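Local coordinates for hypothetical protein (Psychrobacter arcticus, PDB 2I9W) that is of unknown function but binds two zinc ions, each through four cysteines, in small domains joined to an NTF2-like (cystatin-like) middle domain, at residues Leu101-His106 with Ala115-Lys120; Pro10-Pro15 with Leu56-Tyr61. All coordinates share one frame; numbering follows the deposited sequence.

Contact 1: Leu101-His106 with Ala115-Lys120; sequences LEVVAH and AQVEFK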
loop_
_atom_site.group_PDB
_atom_site.type_symbol
_atom_site.label_atom_id
_atom_site.label_comp_id
_atom_site.label_asym_id
_atom_site.label_seq_id
_atom_site.Cartn_x
_atom_site.Cartn_y
_atom_site.Cartn_z
ATOM N N LEU A 101 -1.939 -10.896 -7.153
ATOM C CA LEU A 101 -2.728 -9.681 -6.958
ATOM C C LEU A 101 -3.676 -9.427 -8.120
ATOM O O LEU A 101 -3.282 -9.528 -9.287
ATOM C CB LEU A 101 -1.802 -8.461 -6.796
ATOM C CG LEU A 101 -2.510 -7.113 -6.552
ATOM C CD1 LEU A 101 -3.187 -7.139 -5.151
ATOM C CD2 LEU A 101 -1.533 -5.898 -6.764
ATOM N N GLU A 102 -4.927 -9.135 -7.788
ATOM C CA GLU A 102 -5.913 -8.674 -8.746
ATOM C C GLU A 102 -6.456 -7.333 -8.272
ATOM O O GLU A 102 -7.112 -7.251 -7.228
ATOM C CB GLU A 102 -7.045 -9.678 -8.825
ATOM C CG GLU A 102 -8.185 -9.250 -9.720
ATOM C CD GLU A 102 -9.344 -10.259 -9.761
ATOM O OE1 GLU A 102 -9.387 -11.217 -8.938
ATOM O OE2 GLU A 102 -10.190 -10.096 -10.658
ATOM N N VAL A 103 -6.239 -6.280 -9.060
ATOM C CA VAL A 103 -6.798 -4.980 -8.728
ATOM C C VAL A 103 -8.199 -4.963 -9.364
ATOM O O VAL A 103 -8.357 -5.082 -10.606
ATOM C CB VAL A 103 -5.883 -3.767 -9.159
ATOM C CG1 VAL A 103 -6.611 -2.448 -8.872
ATOM C CG2 VAL A 103 -4.523 -3.788 -8.468
ATOM N N VAL A 104 -9.206 -4.886 -8.497
ATOM C CA VAL A 104 -10.608 -4.871 -8.924
ATOM C C VAL A 104 -11.017 -3.471 -9.383
ATOM O O VAL A 104 -11.678 -3.311 -10.441
ATOM C CB VAL A 104 -11.526 -5.393 -7.820
ATOM C CG1 VAL A 104 -13.023 -5.264 -8.229
ATOM C CG2 VAL A 104 -11.142 -6.829 -7.440
ATOM N N ALA A 105 -10.645 -2.436 -8.638
ATOM C CA ALA A 105 -11.136 -1.084 -8.946
ATOM C C ALA A 105 -10.256 -0.071 -8.265
ATOM O O ALA A 105 -9.683 -0.349 -7.213
ATOM C CB ALA A 105 -12.597 -0.903 -8.488
ATOM N N HIS A 106 -10.136 1.084 -8.903
ATOM C CA HIS A 106 -9.371 2.222 -8.394
ATOM C C HIS A 106 -10.271 3.444 -8.460
ATOM O O HIS A 106 -10.885 3.729 -9.519
ATOM C CB HIS A 106 -8.124 2.407 -9.252
ATOM C CG HIS A 106 -7.277 3.563 -8.858
ATOM N ND1 HIS A 106 -6.605 4.335 -9.779
ATOM C CD2 HIS A 106 -7.033 4.117 -7.646
ATOM C CE1 HIS A 106 -5.966 5.299 -9.147
ATOM N NE2 HIS A 106 -6.209 5.193 -7.853
ATOM N N ALA A 115 -8.322 8.439 -1.914
ATOM C CA ALA A 115 -8.541 7.503 -2.995
ATOM C C ALA A 115 -8.757 6.137 -2.343
ATOM O O ALA A 115 -8.290 5.876 -1.232
ATOM C CB ALA A 115 -7.336 7.497 -3.940
ATOM N N GLN A 116 -9.446 5.278 -3.064
ATOM C CA GLN A 116 -9.589 3.897 -2.716
ATOM C C GLN A 116 -9.110 2.974 -3.860
ATOM O O GLN A 116 -9.110 3.307 -5.024
ATOM C CB GLN A 116 -11.033 3.575 -2.318
ATOM C CG GLN A 116 -11.308 3.822 -0.852
ATOM C CD GLN A 116 -12.743 3.647 -0.411
ATOM O OE1 GLN A 116 -13.669 3.515 -1.213
ATOM N NE2 GLN A 116 -12.946 3.705 0.906
ATOM N N VAL A 117 -8.707 1.792 -3.444
ATOM C CA VAL A 117 -8.291 0.683 -4.306
ATOM C C VAL A 117 -8.925 -0.568 -3.694
ATOM O O VAL A 117 -8.694 -0.890 -2.503
ATOM C CB VAL A 117 -6.761 0.485 -4.301
ATOM C CG1 VAL A 117 -6.344 -0.665 -5.242
ATOM C CG2 VAL A 117 -6.046 1.809 -4.636
ATOM N N GLU A 118 -9.694 -1.285 -4.514
ATOM C CA GLU A 118 -10.300 -2.575 -4.158
ATOM C C GLU A 118 -9.448 -3.629 -4.856
ATOM O O GLU A 118 -9.182 -3.523 -6.052
ATOM C CB GLU A 118 -11.744 -2.653 -4.670
ATOM C CG GLU A 118 -12.444 -3.965 -4.390
ATOM C CD GLU A 118 -13.820 -4.103 -4.999
ATOM O OE1 GLU A 118 -14.373 -3.121 -5.546
ATOM O OE2 GLU A 118 -14.357 -5.238 -4.945
ATOM N N PHE A 119 -9.043 -4.651 -4.124
ATOM C CA PHE A 119 -8.184 -5.681 -4.688
ATOM C C PHE A 119 -8.346 -7.032 -4.003
ATOM O O PHE A 119 -8.937 -7.135 -2.907
ATOM C CB PHE A 119 -6.729 -5.211 -4.606
ATOM C CG PHE A 119 -6.226 -5.089 -3.202
ATOM C CD1 PHE A 119 -6.383 -3.896 -2.493
ATOM C CD2 PHE A 119 -5.621 -6.160 -2.564
ATOM C CE1 PHE A 119 -5.914 -3.806 -1.193
ATOM C CE2 PHE A 119 -5.149 -6.062 -1.219
ATOM C CZ PHE A 119 -5.279 -4.871 -0.560
ATOM N N LYS A 120 -7.865 -8.076 -4.667
ATOM C CA LYS A 120 -7.781 -9.398 -4.093
ATOM C C LYS A 120 -6.323 -9.798 -4.037
ATOM O O LYS A 120 -5.623 -9.789 -5.065
ATOM C CB LYS A 120 -8.565 -10.413 -4.938
ATOM C CG LYS A 120 -10.050 -10.160 -4.912
ATOM C CD LYS A 120 -10.864 -11.144 -5.726
ATOM C CE LYS A 120 -12.326 -10.742 -5.622
ATOM N NZ LYS A 120 -13.274 -11.756 -6.147
#
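V104 and E118 meet at a classic beta bulge in the antiparallel hairpin of the NTF2-like domain. V104 and A105 both stand opposite E118. Their amides reach E118 O from the same face of its carbonyl plane, V104 N at 2.8 Å and A105 N at 3.2 Å. The V104 bond is the more bent, with an N-H...O angle of 137°. The bulge turns the V104 side chain toward E118. V104 CG1 sits over the face of the E118 carboxylate, 3.5 Å from E118 CD. The E118 chain is extended, with CG anti to the backbone N (chi1 178°). It crosses the V104 side chain obliquely and ends with OE1 near the A105 methyl. E118 OE2 is held by H133.

Before the bulge, E102 and K120 form a hydrogen-bonded pair with two nearly straight bonds. Their side chains run side by side. E102 OE1 touches K120 CD at 3.5 Å but stays 4.8 Å from K120 NZ. The polar partner of E102 OE1 is Y122 OH.

E102, A105, E118 and K120 share one face of the sheet. V103, H106, V117 and F119 lie on the other. There V103 and V117 meet through their CG1 methyls. The H106 ring turns its CD2 edge to Q116 O, with H106 CD2 3.4 Å from that oxygen. V117 CG2 lies obliquely to the same ring. At the strand end, L101 reaches F119 with its CD1 methyl, 3.7 Å from F119 CD2.

Strand 97-107 is an outermost strand of the sheet within this chain. Helix 53-66 covers V103 and H106, and strand 128-142 pairs with the far side of strand 114-125.

Contact 2: Pro10-Pro15 with Leu56-Tyr61; sequences PCQINP and LMRTRY. With ZN (zinc ion), chain B.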
loop_
_atom_site.group_PDB
_atom_site.type_symbol
_atom_site.label_atom_id
_atom_site.label_comp_id
_atom_site.label_asym_id
_atom_site.label_seq_id
_atom_site.Cartn_x
_atom_site.Cartn_y
_atom_site.Cartn_z
ATOM N N PRO A 10 6.198 -9.043 -8.319
ATOM C CA PRO A 10 5.086 -9.723 -7.657
ATOM C C PRO A 10 3.716 -9.157 -7.987
ATOM O O PRO A 10 2.781 -9.931 -8.129
ATOM C CB PRO A 10 5.424 -9.613 -6.178
ATOM C CG PRO A 10 6.890 -9.498 -6.132
ATOM C CD PRO A 10 7.282 -8.731 -7.373
ATOM N N CYS A 11 3.594 -7.840 -8.142
ATOM C CA CYS A 11 2.277 -7.220 -8.389
ATOM C C CYS A 11 1.695 -7.533 -9.748
ATOM O O CYS A 11 0.520 -7.229 -9.997
ATOM C CB CYS A 11 2.304 -5.701 -8.193
ATOM S SG CYS A 11 2.845 -4.797 -9.610
ATOM N N GLN A 12 2.522 -8.106 -10.621
ATOM C CA GLN A 12 2.141 -8.464 -11.976
ATOM C C GLN A 12 1.679 -9.913 -12.085
ATOM O O GLN A 12 1.256 -10.332 -13.159
ATOM C CB GLN A 12 3.310 -8.263 -12.933
ATOM C CG GLN A 12 3.798 -6.851 -12.987
ATOM C CD GLN A 12 2.988 -5.983 -13.895
ATOM O OE1 GLN A 12 2.850 -6.274 -15.085
ATOM N NE2 GLN A 12 2.469 -4.883 -13.357
ATOM N N ILE A 13 1.776 -10.668 -10.993
ATOM C CA ILE A 13 1.246 -12.024 -10.939
ATOM C C ILE A 13 -0.255 -11.993 -10.607
ATOM O O ILE A 13 -0.659 -11.603 -9.529
ATOM C CB ILE A 13 2.080 -12.866 -9.938
ATOM C CG1 ILE A 13 3.496 -13.014 -10.533
ATOM C CG2 ILE A 13 1.444 -14.273 -9.758
ATOM C CD1 ILE A 13 4.539 -13.315 -9.572
ATOM N N ASN A 14 -1.086 -12.372 -11.567
ATOM C CA ASN A 14 -2.526 -12.256 -11.375
ATOM C C ASN A 14 -3.208 -13.576 -11.790
ATOM O O ASN A 14 -3.393 -13.837 -12.982
ATOM C CB ASN A 14 -3.087 -11.068 -12.157
ATOM C CG ASN A 14 -4.587 -10.938 -12.028
ATOM O OD1 ASN A 14 -5.273 -11.766 -11.383
ATOM N ND2 ASN A 14 -5.114 -9.901 -12.635
ATOM N N PRO A 15 -3.566 -14.418 -10.806
ATOM C CA PRO A 15 -4.159 -15.694 -11.202
ATOM C C PRO A 15 -5.516 -15.600 -11.921
ATOM O O PRO A 15 -5.951 -16.583 -12.533
ATOM C CB PRO A 15 -4.262 -16.475 -9.869
ATOM C CG PRO A 15 -4.046 -15.506 -8.805
ATOM C CD PRO A 15 -3.434 -14.292 -9.344
ATOM N N LEU A 56 0.598 2.894 -5.458
ATOM C CA LEU A 56 1.098 2.637 -4.108
ATOM C C LEU A 56 0.718 1.248 -3.558
ATOM O O LEU A 56 1.567 0.521 -3.029
ATOM C CB LEU A 56 0.680 3.739 -3.118
ATOM C CG LEU A 56 1.343 3.664 -1.718
ATOM C CD1 LEU A 56 2.877 3.973 -1.818
ATOM C CD2 LEU A 56 0.642 4.551 -0.693
HETATM N N MSE A 57 -0.544 0.872 -3.746
HETATM C CA MSE A 57 -1.057 -0.388 -3.272
HETATM C C MSE A 57 -0.257 -1.549 -3.881
HETATM O O MSE A 57 0.092 -2.515 -3.189
HETATM C CB MSE A 57 -2.547 -0.441 -3.614
HETATM C CG MSE A 57 -3.308 -1.630 -3.103
HETATM SE SE MSE A 57 -3.015 -3.220 -4.169
HETATM C CE MSE A 57 -3.038 -2.468 -5.951
ATOM N N ARG A 58 0.025 -1.465 -5.191
ATOM C CA ARG A 58 0.837 -2.498 -5.866
ATOM C C ARG A 58 2.209 -2.609 -5.251
ATOM O O ARG A 58 2.695 -3.711 -4.964
ATOM C CB ARG A 58 0.980 -2.201 -7.356
ATOM C CG ARG A 58 -0.251 -2.519 -8.121
ATOM C CD ARG A 58 -0.168 -1.953 -9.527
ATOM N NE ARG A 58 -1.324 -2.311 -10.344
ATOM C CZ ARG A 58 -1.514 -3.497 -10.927
ATOM N NH1 ARG A 58 -0.637 -4.497 -10.799
ATOM N NH2 ARG A 58 -2.604 -3.683 -11.659
ATOM N N THR A 59 2.855 -1.464 -5.060
ATOM C CA THR A 59 4.201 -1.470 -4.412
ATOM C C THR A 59 4.143 -2.043 -2.997
ATOM O O THR A 59 5.080 -2.705 -2.574
ATOM C CB THR A 59 4.895 -0.056 -4.406
ATOM O OG1 THR A 59 4.127 0.864 -3.582
ATOM C CG2 THR A 59 5.083 0.465 -5.854
ATOM N N ARG A 60 3.067 -1.791 -2.258
ATOM C CA ARG A 60 2.947 -2.404 -0.919
ATOM C C ARG A 60 2.807 -3.939 -0.974
ATOM O O ARG A 60 3.456 -4.661 -0.257
ATOM C CB ARG A 60 1.834 -1.740 -0.110
ATOM C CG ARG A 60 2.075 -0.255 0.256
ATOM C CD ARG A 60 0.816 0.346 0.936
ATOM N NE ARG A 60 0.317 -0.461 2.069
ATOM C CZ ARG A 60 0.796 -0.431 3.309
ATOM N NH1 ARG A 60 1.800 0.385 3.625
ATOM N NH2 ARG A 60 0.254 -1.218 4.236
ATOM N N TYR A 61 1.931 -4.418 -1.850
ATOM C CA TYR A 61 1.792 -5.853 -2.090
ATOM C C TYR A 61 3.156 -6.504 -2.405
ATOM O O TYR A 61 3.543 -7.491 -1.807
ATOM C CB TYR A 61 0.805 -6.110 -3.241
ATOM C CG TYR A 61 0.806 -7.565 -3.588
ATOM C CD1 TYR A 61 0.115 -8.456 -2.827
ATOM C CD2 TYR A 61 1.570 -8.043 -4.646
ATOM C CE1 TYR A 61 0.161 -9.841 -3.084
ATOM C CE2 TYR A 61 1.645 -9.397 -4.918
ATOM C CZ TYR A 61 0.934 -10.309 -4.121
ATOM O OH TYR A 61 0.970 -11.663 -4.388
HETATM ZN ZN ZN B . 5.148 -4.212 -9.506
HETATM O O HOH W 1 2.748 -12.230 -6.330
#
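C11 has its sulfur bound to zinc, while the same atom takes a weak and tentative hydrogen bond from R58 of the NTF2-like domain. R58 is modelled in two conformers, and its NH1 contacts belong to the one described. The metal site is a four-cysteine zinc site of the YchJ N-terminal domain, completed by C9, C29 and C30. C11 SG binds the zinc ion at 2.4 Å. The C11 chi1 of 85° sets SG between the zinc ion and the guanidinium, with R58 NH1 3.7 Å from C11 SG. In this conformer, such a donor might draw off some of the negative charge on the thiolate.

R58 runs extended from CG to NE along C11. R58 CB meets C11 CB at 3.8 Å, and R58 CD also lies near the sulfur. The guanidinium of this conformer presents its edge to the backbone of C11, with R58 NH1 3.1 Å from C11 O. A salt bridge from R58 NE to E54, one turn earlier on the helix, may help to fix it. The Q12 and R58 side chains cross at about a right angle, and the amide and guanidinium planes are 41° apart. Q12 OE1 accepts a hydrogen bond from L24 N.

One turn on from R58, Y61 has CG anti to the backbone N (chi1 173°), which carries its ring to P10 and C11 in the short 3-10 segment 10-12. Y61 CE2 lies 3.4 Å from P10 O, at the ring edge. P10 CB touches the same carbon, and C11 CA lies obliquely to the ring. A water in the ring plane sits 2.7 Å from Y61 OH. With an alanine in place of Y61, a gap is likely to open beside P10 and C11, and this water would probably lose its hydroxyl partner. The water also donates a hydrogen bond to P10 O at 2.9 Å.

Contact 1 is a surface contact within the NTF2-like domain. Contact 2 is buried and joins that domain to the N-terminal zinc domain. Contact 1 pairs two strands and contact 2 a loop and a helix, with no element in common. The first is held mainly by backbone bonds. The second uses side chains of helix 53-66, a metal-bound sulfur and a bridging water. The two touch, with centres 10 Å apart. L101 N probably bonds I13 O at 2.8 Å, which would tie the segment after the zinc ligand to strand 97-107. V103 packs on M57 and R58, between sheet and helix. L101 also lies close to C11, which brings the hairpin near the zinc site.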